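Local atomic coordinates of chlorite dismutase (Nitrobacter winogradskyi, PDB entry 3QPI), a protein that binds heme b and catalyses the breakdown of chlorite to chloride and molecular oxygen. Residues I16-P21 against D176-R181. Residues are numbered along the deposited sequence; the frame is centred on the assembly and turned at random.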
ATOM      1  N   ILE A  16     -14.761  -6.645   3.776  1.00 19.44           N
ATOM      2  CA  ILE A  16     -14.018  -6.799   2.534  1.00 28.13           C
ATOM      3  C   ILE A  16     -14.977  -6.863   1.341  1.00 26.52           C
ATOM      4  O   ILE A  16     -15.755  -7.826   1.192  1.00 24.12           O
ATOM      5  CB  ILE A  16     -13.125  -8.071   2.540  1.00 27.41           C
ATOM      6  CG1 ILE A  16     -12.021  -7.941   3.593  1.00 25.22           C
ATOM      7  CG2 ILE A  16     -12.488  -8.292   1.150  1.00 25.20           C
ATOM      8  CD1 ILE A  16     -11.387  -9.272   3.958  1.00 23.04           C
ATOM      9  N   LEU A  17     -14.906  -5.816   0.523  1.00 23.92           N
ATOM     10  CA  LEU A  17     -15.638  -5.711  -0.755  1.00 25.31           C
ATOM     11  C   LEU A  17     -15.157  -6.784  -1.709  1.00 23.90           C
ATOM     12  O   LEU A  17     -15.941  -7.592  -2.194  1.00 24.25           O
ATOM     13  CB  LEU A  17     -15.414  -4.313  -1.368  1.00 23.90           C
ATOM     14  CG  LEU A  17     -16.003  -3.230  -0.463  1.00 22.25           C
ATOM     15  CD1 LEU A  17     -15.703  -1.778  -0.903  1.00 20.94           C
ATOM     16  CD2 LEU A  17     -17.514  -3.478  -0.326  1.00 24.67           C
ATOM     17  N   SER A  18     -13.849  -6.833  -1.925  1.00 24.65           N
ATOM     18  CA  SER A  18     -13.285  -7.749  -2.913  1.00 28.11           C
ATOM     19  C   SER A  18     -11.815  -8.054  -2.670  1.00 25.88           C
ATOM     20  O   SER A  18     -11.049  -7.209  -2.168  1.00 26.91           O
ATOM     21  CB  SER A  18     -13.421  -7.151  -4.321  1.00 22.59           C
ATOM     22  OG  SER A  18     -12.911  -5.830  -4.315  1.00 25.89           O
ATOM     23  N   VAL A  19     -11.439  -9.260  -3.069  1.00 31.98           N
ATOM     24  CA  VAL A  19     -10.047  -9.661  -3.190  1.00 34.69           C
ATOM     25  C   VAL A  19      -9.812 -10.187  -4.603  1.00 34.45           C
ATOM     26  O   VAL A  19     -10.443 -11.169  -5.011  1.00 32.82           O
ATOM     27  CB  VAL A  19      -9.700 -10.788  -2.215  1.00 34.84           C
ATOM     28  CG1 VAL A  19      -8.229 -11.203  -2.382  1.00 32.58           C
ATOM     29  CG2 VAL A  19     -10.011 -10.368  -0.770  1.00 34.77           C
ATOM     30  N   ALA A  20      -8.894  -9.547  -5.325  1.00 31.67           N
ATOM     31  CA  ALA A  20      -8.590  -9.905  -6.710  1.00 34.53           C
ATOM     32  C   ALA A  20      -7.082 -10.048  -6.958  1.00 35.19           C
ATOM     33  O   ALA A  20      -6.281  -9.233  -6.473  1.00 32.39           O
ATOM     34  CB  ALA A  20      -9.160  -8.842  -7.659  1.00 31.78           C
ATOM     35  N   PRO A  21      -6.700 -11.056  -7.760  1.00 32.35           N
ATOM     36  CA  PRO A  21      -5.299 -11.285  -8.130  1.00 35.09           C
ATOM     37  C   PRO A  21      -4.730 -10.097  -8.878  1.00 36.80           C
ATOM     38  O   PRO A  21      -5.494  -9.402  -9.554  1.00 36.02           O
ATOM     39  CB  PRO A  21      -5.374 -12.495  -9.063  1.00 37.08           C
ATOM     40  CG  PRO A  21      -6.682 -13.143  -8.761  1.00 36.89           C
ATOM     41  CD  PRO A  21      -7.600 -12.014  -8.423  1.00 35.36           C
ATOM     42  N   ASP A 176      -4.933  -7.353  -4.834  1.00 30.12           N
ATOM     43  CA  ASP A 176      -5.842  -6.238  -4.683  1.00 32.34           C
ATOM     44  C   ASP A 176      -6.953  -6.563  -3.658  1.00 33.87           C
ATOM     45  O   ASP A 176      -7.850  -7.372  -3.926  1.00 33.00           O
ATOM     46  CB  ASP A 176      -6.453  -5.892  -6.051  1.00 32.00           C
ATOM     47  CG  ASP A 176      -5.806  -4.676  -6.690  1.00 32.63           C
ATOM     48  OD1 ASP A 176      -5.121  -3.909  -5.983  1.00 31.34           O
ATOM     49  OD2 ASP A 176      -5.981  -4.482  -7.907  1.00 35.13           O
ATOM     50  N   ILE A 177      -6.875  -5.953  -2.476  1.00 28.53           N
ATOM     51  CA  ILE A 177      -7.955  -6.052  -1.490  1.00 26.85           C
ATOM     52  C   ILE A 177      -8.675  -4.711  -1.359  1.00 27.60           C
ATOM     53  O   ILE A 177      -8.030  -3.673  -1.184  1.00 25.62           O
ATOM     54  CB  ILE A 177      -7.408  -6.501  -0.122  1.00 28.39           C
ATOM     55  CG1 ILE A 177      -6.621  -7.808  -0.280  1.00 25.75           C
ATOM     56  CG2 ILE A 177      -8.555  -6.695   0.880  1.00 29.50           C
ATOM     57  CD1 ILE A 177      -5.843  -8.192   0.918  1.00 28.08           C
ATOM     58  N   ARG A 178     -10.005  -4.718  -1.468  1.00 25.42           N
ATOM     59  CA  ARG A 178     -10.767  -3.481  -1.289  1.00 29.00           C
ATOM     60  C   ARG A 178     -11.745  -3.590  -0.125  1.00 29.29           C
ATOM     61  O   ARG A 178     -12.370  -4.630   0.071  1.00 28.25           O
ATOM     62  CB  ARG A 178     -11.532  -3.097  -2.571  1.00 27.18           C
ATOM     63  CG  ARG A 178     -10.626  -2.834  -3.776  1.00 28.45           C
ATOM     64  CD  ARG A 178      -9.696  -1.631  -3.555  1.00 26.77           C
ATOM     65  NE  ARG A 178      -8.856  -1.384  -4.725  1.00 26.90           N
ATOM     66  CZ  ARG A 178      -7.640  -1.904  -4.918  1.00 27.31           C
ATOM     67  NH1 ARG A 178      -7.080  -2.715  -4.014  1.00 25.35           N
ATOM     68  NH2 ARG A 178      -6.981  -1.619  -6.041  1.00 29.75           N
ATOM     69  N   LEU A 179     -11.913  -2.493   0.612  1.00 28.45           N
ATOM     70  CA  LEU A 179     -12.701  -2.499   1.849  1.00 26.41           C
ATOM     71  C   LEU A 179     -13.738  -1.392   1.914  1.00 30.48           C
ATOM     72  O   LEU A 179     -13.573  -0.334   1.299  1.00 27.28           O
ATOM     73  CB  LEU A 179     -11.797  -2.298   3.072  1.00 26.57           C
ATOM     74  CG  LEU A 179     -10.608  -3.208   3.367  1.00 27.86           C
ATOM     75  CD1 LEU A 179     -11.034  -4.674   3.435  1.00 29.91           C
ATOM     76  CD2 LEU A 179      -9.447  -2.966   2.318  1.00 26.95           C
ATOM     77  N   ALA A 180     -14.764  -1.635   2.736  1.00 34.22           N
ATOM     78  CA  ALA A 180     -15.758  -0.638   3.114  1.00 32.75           C
ATOM     79  C   ALA A 180     -15.863  -0.616   4.638  1.00 33.23           C
ATOM     80  O   ALA A 180     -15.879  -1.671   5.286  1.00 32.31           O
ATOM     81  CB  ALA A 180     -17.116  -0.974   2.501  1.00 30.55           C
ATOM     82  N   ARG A 181     -15.920   0.580   5.213  1.00 32.72           N
ATOM     83  CA  ARG A 181     -15.943   0.706   6.658  1.00 39.27           C
ATOM     84  C   ARG A 181     -17.196   0.027   7.235  1.00 40.29           C
ATOM     85  O   ARG A 181     -18.327   0.269   6.785  1.00 35.34           O
ATOM     86  CB  ARG A 181     -15.867   2.170   7.085  1.00 40.66           C
ATOM     87  CG  ARG A 181     -15.586   2.350   8.582  1.00 45.25           C
ATOM     88  CD  ARG A 181     -14.731   3.598   8.850  1.00 43.15           C
ATOM     89  NE  ARG A 181     -15.580   4.761   9.124  1.00 44.64           N
ATOM     90  CZ  ARG A 181     -15.286   6.016   8.783  1.00 45.89           C
ATOM     91  NH1 ARG A 181     -14.164   6.303   8.135  1.00 42.87           N
ATOM     92  NH2 ARG A 181     -16.129   6.992   9.090  1.00 50.35           N
TER
HETATM   93  O   HOH W   1     -10.026  -6.425  -5.032  1.00 29.42           O
HETATM   94  O   HOH W   2      -6.803  -6.637  -9.434  1.00 45.82           O
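Residues 16-21 and 176-181 run antiparallel, their axes at 173°, and the regular ladder from A20-D176 to S18-R178 ends in a classic beta bulge, where L17 and S18 together face R178. In the regular part the bonds are short and fairly straight, as from R178 N to S18 O (2.8 Å). At the bulge R178 O receives two weak ones, from L17 N (2.8 Å, bent to 127°) and from S18 N (3.3 Å). Helix-like backbone angles at L17 make room for the extra residue and swing its side chain over the partner strand, where both methyls touch A180 CB; the small alanine lets leucine lie close.

I16, V19, I177 and L179 share one face; beta-branched I16, V19 and I177 suit extended strands, and L179 adds hydrocarbon bulk. I16 and L179 lie side by side, I16 CG1 against L179 CD1 at 3.4 Å, tighter than usual van der Waals contact. The other face carries S18, R178 and D176 beside the small A20. S18 OG rests against R178 CB at 3.5 Å and bonds a water that donates to D176 O. R178 bends at CG (chi2 -63°), which brings its guanidinium back along its own strand to D176: R178 NH2 and D176 OD1 form a salt bridge (3.0 Å), though the bonds from NH1 and NH2 to OD1 are weak. R178 NH1 also donates to I177 O from above the carbonyl plane. A second water links D176 OD2 to P21 O.

Within the antiparallel sheet of this dimeric alpha+beta barrel (ferredoxin-like) family, the strand order is 32-37, 14-23, 171-181, 84-92; helix 152-163 lies over the R178 and D176 face, E156 pairing with R178 NE and R163, just past the helix end, with D176 OD2.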